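Local coordinates for protein YgiW (Escherichia coli, PDB 1NNX) that is of unknown function but adopts a bacterial OB fold and is a periplasmic protein, at residues 54-57 and 62-65; 88-91 and 96-99; 44-49 and 66-71. All coordinates share one frame; numbering follows the deposited sequence.

Contact 1: 54-57 and 62-65; sequences LYVF and GTIN. With SO4 (sulfate ion), chain B.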
loop_
_atom_site.group_PDB
_atom_site.type_symbol
_atom_site.label_atom_id
_atom_site.label_comp_id
_atom_site.label_asym_id
_atom_site.label_seq_id
_atom_site.Cartn_x
_atom_site.Cartn_y
_atom_site.Cartn_z
ATOM N N LEU A 54 -5.367 10.035 -0.084
ATOM C CA LEU A 54 -4.071 9.669 -0.723
ATOM C C LEU A 54 -2.905 10.035 0.205
ATOM O O LEU A 54 -2.759 11.145 0.689
ATOM C CB LEU A 54 -3.933 10.392 -2.049
ATOM C CG LEU A 54 -2.977 9.705 -3.044
ATOM C CD1 LEU A 54 -3.340 8.205 -3.283
ATOM C CD2 LEU A 54 -3.090 10.455 -4.381
ATOM N N TYR A 55 -2.076 9.035 0.470
ATOM C CA TYR A 55 -0.941 9.132 1.378
ATOM C C TYR A 55 0.341 8.687 0.774
ATOM O O TYR A 55 0.312 7.946 -0.190
ATOM C CB TYR A 55 -1.203 8.281 2.633
ATOM C CG TYR A 55 -2.468 8.607 3.424
ATOM C CD1 TYR A 55 -2.394 9.400 4.574
ATOM C CD2 TYR A 55 -3.700 8.149 2.988
ATOM C CE1 TYR A 55 -3.576 9.735 5.306
ATOM C CE2 TYR A 55 -4.893 8.467 3.702
ATOM C CZ TYR A 55 -4.807 9.259 4.849
ATOM O OH TYR A 55 -5.979 9.602 5.515
ATOM N N VAL A 56 1.451 9.132 1.349
ATOM C CA VAL A 56 2.763 8.653 0.877
ATOM C C VAL A 56 3.267 7.560 1.832
ATOM O O VAL A 56 3.303 7.749 3.051
ATOM C CB VAL A 56 3.808 9.776 0.855
ATOM C CG1 VAL A 56 5.188 9.247 0.316
ATOM C CG2 VAL A 56 3.318 10.900 -0.161
ATOM N N PHE A 57 3.596 6.408 1.261
ATOM C CA PHE A 57 4.095 5.257 2.019
ATOM C C PHE A 57 5.575 5.068 1.656
ATOM O O PHE A 57 5.927 5.041 0.500
ATOM C CB PHE A 57 3.271 4.046 1.606
ATOM C CG PHE A 57 3.673 2.801 2.319
ATOM C CD1 PHE A 57 3.200 2.476 3.573
ATOM C CD2 PHE A 57 4.530 1.916 1.674
ATOM C CE1 PHE A 57 3.561 1.239 4.180
ATOM C CE2 PHE A 57 4.879 0.701 2.284
ATOM C CZ PHE A 57 4.375 0.391 3.526
ATOM N N GLY A 62 12.017 2.835 -1.285
ATOM C CA GLY A 62 11.389 3.900 -2.062
ATOM C C GLY A 62 10.057 4.299 -1.470
ATOM O O GLY A 62 9.684 3.884 -0.357
ATOM N N THR A 63 9.366 5.177 -2.183
ATOM C CA THR A 63 8.033 5.645 -1.714
ATOM C C THR A 63 7.013 5.422 -2.806
ATOM O O THR A 63 7.333 5.314 -4.023
ATOM C CB THR A 63 8.013 7.149 -1.358
ATOM O OG1 THR A 63 8.290 7.937 -2.544
ATOM C CG2 THR A 63 9.000 7.460 -0.221
ATOM N N ILE A 64 5.745 5.307 -2.395
ATOM C CA ILE A 64 4.677 5.087 -3.346
ATOM C C ILE A 64 3.434 5.688 -2.728
ATOM O O ILE A 64 3.281 5.720 -1.469
ATOM C CB ILE A 64 4.464 3.576 -3.625
ATOM C CG1 ILE A 64 3.498 3.396 -4.804
ATOM C CG2 ILE A 64 3.983 2.811 -2.340
ATOM C CD1 ILE A 64 3.419 1.904 -5.259
ATOM N N ASN A 65 2.527 6.135 -3.582
ATOM C CA ASN A 65 1.285 6.701 -3.046
ATOM C C ASN A 65 0.299 5.560 -2.771
ATOM O O ASN A 65 0.257 4.596 -3.527
ATOM C CB ASN A 65 0.657 7.684 -4.064
ATOM C CG ASN A 65 1.513 8.902 -4.277
ATOM O OD1 ASN A 65 2.301 9.299 -3.398
ATOM N ND2 ASN A 65 1.336 9.545 -5.450
HETATM S S SO4 B . 11.202 7.214 -4.727
HETATM O O1 SO4 B . 11.122 7.867 -3.410
HETATM O O2 SO4 B . 12.631 7.175 -5.109
HETATM O O3 SO4 B . 10.661 5.847 -4.743
HETATM O O4 SO4 B . 10.400 8.052 -5.670
#
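Phe57 and Ile64 face each other as the hydrogen-bonded pair of this antiparallel hairpin, joined by two backbone bonds. Phe57 N gives its hydrogen to Ile64 O at 2.8 Å, close to straight at 166°, and Ile64 N returns one to Phe57 O at 2.9 Å. Weaker CA-H...O contacts flank them, from Thr63 CA to Phe57 O (3.1 Å) and from Asn65 CA to Tyr55 O.

Side-chain contacts lie on both faces. CG2 of Ile64 makes an apolar contact oblique to the Phe57 ring, 4.1 Å from CD2, and both large side chains run on into the interior. On the other face Val56 spreads its branches: with CG1 anti to the backbone N (chi1 -179°), that methyl meets Thr63 CB at 3.9 Å while CG2 lies near Asn65 OD1. A branched residue thus covers two neighbours at once.

A sulfate, probably from the crystallisation liquor, is held by Thr63 N to O3 (2.9 Å) and Thr63 OG1 to O1 (3.0 Å), with Lys32 as a further partner. Gly62, lacking a side chain, lets O3 come close to its CA.

On the face carrying Phe57 and Ile64, Val28 of helix 28-31 touches both; strand 38-51 borders 54-57, and strand 96-106 borders 62-65.

Contact 2: 88-91 and 96-99; sequences GEVD and SVEI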
loop_
_atom_site.group_PDB
_atom_site.type_symbol
_atom_site.label_atom_id
_atom_site.label_comp_id
_atom_site.label_asym_id
_atom_site.label_seq_id
_atom_site.Cartn_x
_atom_site.Cartn_y
_atom_site.Cartn_z
ATOM N N GLY A 88 -3.180 -4.735 -0.334
ATOM C CA GLY A 88 -4.105 -4.181 -1.315
ATOM C C GLY A 88 -3.621 -4.475 -2.700
ATOM O O GLY A 88 -2.738 -5.325 -2.878
ATOM N N GLU A 89 -4.175 -3.772 -3.659
ATOM C CA GLU A 89 -3.824 -4.005 -5.074
ATOM C C GLU A 89 -3.024 -2.925 -5.689
ATOM O O GLU A 89 -3.276 -1.745 -5.459
ATOM C CB GLU A 89 -5.075 -4.112 -5.941
ATOM C CG GLU A 89 -6.061 -5.174 -5.496
ATOM C CD GLU A 89 -7.059 -4.696 -4.501
ATOM O OE1 GLU A 89 -7.069 -3.493 -4.168
ATOM O OE2 GLU A 89 -7.846 -5.549 -4.058
ATOM N N VAL A 90 -2.043 -3.339 -6.487
ATOM C CA VAL A 90 -1.269 -2.367 -7.269
ATOM C C VAL A 90 -2.268 -1.840 -8.323
ATOM O O VAL A 90 -2.936 -2.626 -8.993
ATOM C CB VAL A 90 -0.054 -3.076 -7.990
ATOM C CG1 VAL A 90 0.565 -2.111 -9.074
ATOM C CG2 VAL A 90 1.018 -3.364 -6.984
ATOM N N ASP A 91 -2.432 -0.519 -8.410
ATOM C CA ASP A 91 -3.335 0.146 -9.376
ATOM C C ASP A 91 -2.381 0.949 -10.237
ATOM O O ASP A 91 -1.879 1.996 -9.828
ATOM C CB ASP A 91 -4.248 1.132 -8.620
ATOM C CG ASP A 91 -5.453 1.548 -9.410
ATOM O OD1 ASP A 91 -5.574 1.113 -10.567
ATOM O OD2 ASP A 91 -6.290 2.303 -8.856
ATOM N N SER A 96 0.366 6.674 -13.508
ATOM C CA SER A 96 0.547 6.616 -12.059
ATOM C C SER A 96 0.581 5.188 -11.556
ATOM O O SER A 96 0.144 4.261 -12.229
ATOM C CB SER A 96 -0.637 7.330 -11.356
ATOM O OG SER A 96 -1.865 6.628 -11.546
ATOM N N VAL A 97 1.136 5.014 -10.352
ATOM C CA VAL A 97 1.050 3.695 -9.737
ATOM C C VAL A 97 0.687 4.037 -8.299
ATOM O O VAL A 97 1.106 5.099 -7.730
ATOM C CB VAL A 97 2.351 2.870 -9.861
ATOM C CG1 VAL A 97 3.502 3.531 -9.113
ATOM C CG2 VAL A 97 2.111 1.455 -9.302
ATOM N N GLU A 98 -0.210 3.261 -7.710
ATOM C CA GLU A 98 -0.593 3.530 -6.329
ATOM C C GLU A 98 -1.023 2.148 -5.801
ATOM O O GLU A 98 -1.179 1.168 -6.528
ATOM C CB GLU A 98 -1.943 4.295 -6.192
ATOM C CG GLU A 98 -3.316 3.520 -6.547
ATOM C CD GLU A 98 -4.531 4.463 -6.559
ATOM O OE1 GLU A 98 -5.669 3.978 -6.735
ATOM O OE2 GLU A 98 -4.334 5.693 -6.393
ATOM N N ILE A 99 -1.140 2.054 -4.510
ATOM C CA ILE A 99 -1.695 0.849 -3.901
ATOM C C ILE A 99 -3.101 1.175 -3.381
ATOM O O ILE A 99 -3.261 2.172 -2.647
ATOM C CB ILE A 99 -0.880 0.374 -2.668
ATOM C CG1 ILE A 99 0.597 0.186 -3.023
ATOM C CG2 ILE A 99 -1.497 -0.969 -2.129
ATOM C CD1 ILE A 99 0.756 -0.808 -4.176
HETATM O O HOH W 1 -2.804 4.596 -10.107
#
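Asp91 and Glu98 meet through two different first torsions: Asp91 carries CG opposite its backbone N (chi1 -163°), whereas Glu98 tucks CG between its N and carbonyl carbon (chi1 71°) and then runs extended. The two acids consequently run alongside each other in the same direction, with their carboxylates turned 61° against each other. Glu98 was modelled in two conformers, and in one of them Asp91 OD2 comes to 2.8 Å from OE1 of Glu98, a distance that is doubtful for that reason. Two acid oxygens so near would be unfavourable if both were charged, so one of the two acids probably holds a proton. Asp100 adds its own carboxylate close to both, and Asp36 approaches the other oxygen of Asp91, which would probably raise the affinity of the cluster for protons.

The backbone beneath is regular. Asp91 N donates to Glu98 O at 2.8 Å and nearly straight, while Glu98 N reaches Asp91 O at 3.0 Å along a more bent path. A water donates to this same Asp91 O and also bonds Ser96 OG, a small polar side chain suited to the solvent-facing end of the hairpin.

On the opposite face the residues are branched and apolar. Val90 splits its methyls, CG1 to Val97 CG2 at 3.9 Å and CG2 to Ile99 CD1 at 3.8 Å. Gly88 packs its bare backbone against Ile99, its C 4.1 Å from Ile99 CG2, at a spot where a beta carbon would sit tightly against that methyl.

Acidic on one face and aliphatic on the other, this is an antiparallel beta hairpin of strands 84-93 and 96-106, the last two strands of the OB fold.

Contact 3: 44-49 and 66-71; sequences GNIVER and VDIDHK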
loop_
_atom_site.group_PDB
_atom_site.type_symbol
_atom_site.label_atom_id
_atom_site.label_comp_id
_atom_site.label_asym_id
_atom_site.label_seq_id
_atom_site.Cartn_x
_atom_site.Cartn_y
_atom_site.Cartn_z
ATOM N N GLY A 44 6.112 -0.615 6.049
ATOM C CA GLY A 44 6.849 0.622 6.047
ATOM C C GLY A 44 6.119 1.631 6.872
ATOM O O GLY A 44 5.509 1.295 7.878
ATOM N N ASN A 45 6.250 2.867 6.469
ATOM C CA ASN A 45 5.658 3.966 7.216
ATOM C C ASN A 45 4.848 4.897 6.339
ATOM O O ASN A 45 5.226 5.195 5.169
ATOM C CB ASN A 45 6.802 4.763 7.867
ATOM C CG ASN A 45 7.663 3.871 8.826
ATOM O OD1 ASN A 45 8.558 3.194 8.362
ATOM N ND2 ASN A 45 7.342 3.831 10.068
ATOM N N ILE A 46 3.724 5.358 6.894
ATOM C CA ILE A 46 2.903 6.377 6.208
ATOM C C ILE A 46 3.544 7.711 6.685
ATOM O O ILE A 46 3.522 8.005 7.901
ATOM C CB ILE A 46 1.440 6.310 6.646
ATOM C CG1 ILE A 46 0.769 5.008 6.082
ATOM C CG2 ILE A 46 0.639 7.416 5.872
ATOM C CD1 ILE A 46 0.614 4.845 4.576
ATOM N N VAL A 47 4.109 8.472 5.764
ATOM C CA VAL A 47 4.840 9.692 6.132
ATOM C C VAL A 47 4.188 11.012 5.800
ATOM O O VAL A 47 4.671 12.012 6.311
ATOM C CB VAL A 47 6.282 9.652 5.559
ATOM C CG1 VAL A 47 6.992 8.396 6.076
ATOM C CG2 VAL A 47 6.299 9.609 4.035
ATOM N N GLU A 48 3.115 11.030 5.004
ATOM C CA GLU A 48 2.443 12.301 4.660
ATOM C C GLU A 48 1.100 11.996 4.057
ATOM O O GLU A 48 0.884 10.947 3.397
ATOM C CB GLU A 48 3.336 13.072 3.680
ATOM C CG GLU A 48 2.829 14.429 3.246
ATOM C CD GLU A 48 3.795 15.146 2.300
ATOM O OE1 GLU A 48 4.280 14.531 1.311
ATOM O OE2 GLU A 48 4.031 16.349 2.537
ATOM N N ARG A 49 0.141 12.890 4.319
ATOM C CA ARG A 49 -1.156 12.770 3.685
ATOM C C ARG A 49 -1.103 13.786 2.533
ATOM O O ARG A 49 -0.775 14.970 2.744
ATOM C CB ARG A 49 -2.262 13.148 4.684
ATOM C CG ARG A 49 -3.647 13.073 4.053
ATOM C CD ARG A 49 -4.698 13.188 5.128
ATOM N NE ARG A 49 -6.014 12.808 4.625
ATOM C CZ ARG A 49 -7.084 12.701 5.402
ATOM N NH1 ARG A 49 -6.986 12.955 6.680
ATOM N NH2 ARG A 49 -8.242 12.300 4.907
ATOM N N VAL A 66 -0.456 5.683 -1.690
ATOM C CA VAL A 66 -1.425 4.663 -1.307
ATOM C C VAL A 66 -2.789 5.322 -1.022
ATOM O O VAL A 66 -2.880 6.444 -0.481
ATOM C CB VAL A 66 -0.957 3.834 -0.089
ATOM C CG1 VAL A 66 0.421 3.141 -0.432
ATOM C CG2 VAL A 66 -0.770 4.675 1.167
ATOM N N ASP A 67 -3.837 4.658 -1.463
ATOM C CA ASP A 67 -5.216 5.158 -1.230
ATOM C C ASP A 67 -5.808 4.390 -0.073
ATOM O O ASP A 67 -5.978 3.184 -0.166
ATOM C CB ASP A 67 -6.051 4.959 -2.501
ATOM C CG ASP A 67 -7.556 5.325 -2.328
ATOM O OD1 ASP A 67 -8.208 5.529 -3.380
ATOM O OD2 ASP A 67 -8.093 5.385 -1.193
ATOM N N ILE A 68 -6.119 5.097 1.012
ATOM C CA ILE A 68 -6.670 4.499 2.245
ATOM C C ILE A 68 -7.994 5.206 2.579
ATOM O O ILE A 68 -7.973 6.371 2.941
ATOM C CB ILE A 68 -5.734 4.683 3.412
ATOM C CG1 ILE A 68 -4.349 4.075 3.085
ATOM C CG2 ILE A 68 -6.307 3.987 4.597
ATOM C CD1 ILE A 68 -3.256 4.376 4.097
ATOM N N ASP A 69 -9.075 4.498 2.337
ATOM C CA ASP A 69 -10.428 5.047 2.650
ATOM C C ASP A 69 -10.532 5.185 4.145
ATOM O O ASP A 69 -9.940 4.456 4.947
ATOM C CB ASP A 69 -11.492 4.075 2.170
ATOM C CG ASP A 69 -12.932 4.628 2.326
ATOM O OD1 ASP A 69 -13.384 5.376 1.418
ATOM O OD2 ASP A 69 -13.601 4.318 3.352
ATOM N N HIS A 70 -11.362 6.139 4.553
ATOM C CA HIS A 70 -11.602 6.400 5.951
ATOM C C HIS A 70 -11.952 5.070 6.736
ATOM O O HIS A 70 -11.540 4.870 7.893
ATOM C CB HIS A 70 -12.900 7.234 6.220
ATOM C CG HIS A 70 -13.231 7.455 7.680
ATOM N ND1 HIS A 70 -12.621 8.430 8.438
ATOM C CD2 HIS A 70 -14.121 6.841 8.496
ATOM C CE1 HIS A 70 -13.115 8.402 9.662
ATOM N NE2 HIS A 70 -14.024 7.444 9.723
ATOM N N LYS A 71 -12.708 4.147 6.131
ATOM C CA LYS A 71 -13.077 2.940 6.837
ATOM C C LYS A 71 -11.961 1.958 7.121
ATOM O O LYS A 71 -12.134 1.031 7.904
ATOM C CB LYS A 71 -14.202 2.196 6.100
ATOM C CG LYS A 71 -13.828 1.617 4.743
ATOM C CD LYS A 71 -15.028 0.900 4.110
ATOM C CE LYS A 71 -14.594 -0.243 3.182
ATOM N NZ LYS A 71 -15.740 -1.194 2.906
#
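Ile46 CD1 is the atom through which segment 44-49 touches segment 66-71, and it has two partners there. Val66 CG2 lies 3.7 Å away, its side chain crossing that of Ile46, while Ile68 approaches end-on, its CD1 3.9 Å from the same methyl. All three residues are buried. Ile46 reaches this far because CG1 stands opposite the carbonyl carbon, beside the backbone N (chi1 -70°), and the next torsion bends CD1 across the gap. The nearest CA atoms, those of Ile46 and Val66, are still 8.8 Å apart, and no hydrogen bond spans the two segments.

Farther out, Tyr55 and Phe57 of the intervening strand both touch Ile46, and Phe57 touches Val66 as well. Val101 lies against Val66 and Ile68, and Trp73 touches Ile68. Just beyond, Asp69 OD2 accepts from Lys71 N at 2.9 Å in an Asx turn in the loop that follows; a short carboxylate is well suited to that job.

The four-carbon, beta-branched side chain of Ile46 carries its delta methyl across the intervening strand. With methyl meeting methyl and no polar atom involved, the attraction is dispersion and the exclusion of water, with little directional demand. Ile46 and Ile68 were each modelled in two conformers, consistent with that latitude.

In the fold
From the N terminus, strand 38-51 supplies 44-49, the first half of contact 3, and turns into strand 54-59. Contact 1 then closes the short hairpin between 54-57 and 62-65. Only afterwards does 66-71, continuing the same strand, close contact 3, so contact 1 is nested inside its loop. Contact 2 follows in series, closing the second hairpin. Neighbouring strands knit them together: Val56 N bonds Glu48 O and Tyr55 O receives Val66 N, while Asn65 O and Asp67 N pair with Ile99, joining the first hairpin to the last strand. The two hairpins thus belong to one five-stranded sheet whose two edge strands, 38-51 and 84-93, also pair, as in an OB fold.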